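Local coordinates for putative phage capsid protein (Corynebacterium diphtheriae NCTC 13129, PDB 2R9I), which is of unknown function but is probably a phage capsid protein, represented here by its N-terminal domain, at residues Met4-Lys7 against Asp8-His12. Numbering follows the deposited sequence.
Sequences MNLK and DLLAH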
loop_
_atom_site.group_PDB
_atom_site.type_symbol
_atom_site.label_atom_id
_atom_site.label_comp_id
_atom_site.label_asym_id
_atom_site.label_seq_id
_atom_site.Cartn_x
_atom_site.Cartn_y
_atom_site.Cartn_z
HETATM N N MSE A 4 -10.067 -5.957 -8.389
HETATM C CA MSE A 4 -9.232 -7.109 -8.074
HETATM C C MSE A 4 -9.693 -7.793 -6.792
HETATM O O MSE A 4 -10.341 -7.176 -5.946
HETATM C CB MSE A 4 -7.766 -6.690 -7.948
HETATM C CG MSE A 4 -7.566 -5.215 -7.643
HETATM SE SE MSE A 4 -5.704 -4.765 -7.283
HETATM C CE MSE A 4 -5.490 -3.310 -8.563
ATOM N N ASN A 5 -9.356 -9.071 -6.654
ATOM C CA ASN A 5 -9.664 -9.818 -5.440
ATOM C C ASN A 5 -8.532 -9.749 -4.420
ATOM O O ASN A 5 -7.486 -9.153 -4.677
ATOM C CB ASN A 5 -9.981 -11.277 -5.774
ATOM C CG ASN A 5 -8.749 -12.066 -6.171
ATOM O OD1 ASN A 5 -7.629 -11.723 -5.789
ATOM N ND2 ASN A 5 -8.949 -13.128 -6.941
ATOM N N LEU A 6 -8.750 -10.361 -3.260
ATOM C CA LEU A 6 -7.876 -10.160 -2.111
ATOM C C LEU A 6 -6.435 -10.535 -2.442
ATOM O O LEU A 6 -5.500 -9.817 -2.089
ATOM C CB LEU A 6 -8.369 -10.973 -0.913
ATOM C CG LEU A 6 -7.647 -10.732 0.414
ATOM C CD1 LEU A 6 -7.675 -9.256 0.781
ATOM C CD2 LEU A 6 -8.259 -11.576 1.521
ATOM N N LYS A 7 -6.264 -11.664 -3.121
ATOM C CA LYS A 7 -4.930 -12.195 -3.406
ATOM C C LYS A 7 -4.157 -11.193 -4.260
ATOM O O LYS A 7 -2.940 -11.058 -4.129
ATOM C CB LYS A 7 -5.030 -13.542 -4.133
ATOM C CG LYS A 7 -5.622 -14.705 -3.286
ATOM C CD LYS A 7 -5.688 -16.047 -4.057
ATOM C CE LYS A 7 -6.297 -17.137 -3.154
ATOM N NZ LYS A 7 -6.401 -18.447 -3.837
ATOM N N ASP A 8 -4.893 -10.495 -5.127
ATOM C CA ASP A 8 -4.347 -9.490 -6.035
ATOM C C ASP A 8 -3.985 -8.212 -5.287
ATOM O O ASP A 8 -2.959 -7.571 -5.595
ATOM C CB ASP A 8 -5.356 -9.141 -7.139
ATOM C CG ASP A 8 -5.705 -10.334 -8.043
ATOM O OD1 ASP A 8 -4.800 -10.871 -8.727
ATOM O OD2 ASP A 8 -6.906 -10.716 -8.086
ATOM N N LEU A 9 -4.845 -7.842 -4.334
ATOM C CA LEU A 9 -4.627 -6.686 -3.483
ATOM C C LEU A 9 -3.353 -6.833 -2.663
ATOM O O LEU A 9 -2.629 -5.869 -2.462
ATOM C CB LEU A 9 -5.805 -6.485 -2.539
ATOM C CG LEU A 9 -6.969 -5.612 -3.001
ATOM C CD1 LEU A 9 -7.896 -5.413 -1.834
ATOM C CD2 LEU A 9 -6.503 -4.253 -3.525
ATOM N N LEU A 10 -3.084 -8.044 -2.195
ATOM C CA LEU A 10 -1.908 -8.303 -1.400
ATOM C C LEU A 10 -0.658 -8.249 -2.269
ATOM O O LEU A 10 0.351 -7.676 -1.846
ATOM C CB LEU A 10 -2.032 -9.643 -0.665
ATOM C CG LEU A 10 -3.154 -9.741 0.393
ATOM C CD1 LEU A 10 -3.500 -11.213 0.765
ATOM C CD2 LEU A 10 -2.792 -8.948 1.637
ATOM N N ALA A 11 -0.725 -8.813 -3.480
ATOM C CA ALA A 11 0.399 -8.716 -4.409
ATOM C C ALA A 11 0.668 -7.246 -4.768
ATOM O O ALA A 11 1.832 -6.793 -4.816
ATOM C CB ALA A 11 0.158 -9.543 -5.664
ATOM N N HIS A 12 -0.423 -6.518 -5.009
ATOM C CA HIS A 12 -0.376 -5.109 -5.378
ATOM C C HIS A 12 0.282 -4.290 -4.283
ATOM O O HIS A 12 1.180 -3.478 -4.560
ATOM C CB HIS A 12 -1.786 -4.592 -5.650
ATOM C CG HIS A 12 -1.829 -3.163 -6.075
ATOM N ND1 HIS A 12 -1.338 -2.730 -7.290
ATOM C CD2 HIS A 12 -2.293 -2.060 -5.443
ATOM C CE1 HIS A 12 -1.518 -1.425 -7.398
ATOM N NE2 HIS A 12 -2.093 -0.992 -6.288
#
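N5 and D8 answer each other at the start of helix 6-26. The amide oxygen N5 OD1 accepts from D8 N at 3.1 Å, a fairly straight bond (154° at the hydrogen) that meets the N5 side-chain C=O almost end-on. In return, D8 OD2 accepts from N5 N on its anti lone pair, at a longer 3.3 Å. The N5 torsion (chi1 73°) tucks CG between backbone N and carbonyl carbon, which turns OD1 toward D8 N, with the amide plane 17° from that of the D8 carboxylate. N5 O is gripped mainly by L9 N at 3.0 Å, with a weak second bond from D8 N, which is thus shared between the backbone and side-chain oxygens of N5. Regular i to i+4 bonds follow from L10 N to L6 O and from A11 N to K7 O. Alongside, SE of M4, a selenomethionine, lies 3.9 Å from L9 CD2, and M4 CE sits over one face of the H12 ring. The side chains of L9, L10 and H12 also pack against helix 33-71. The reciprocal N5-D8 pairing is a capping box, with N5 as N-cap, opening the shorter helix of an antiparallel helical hairpin.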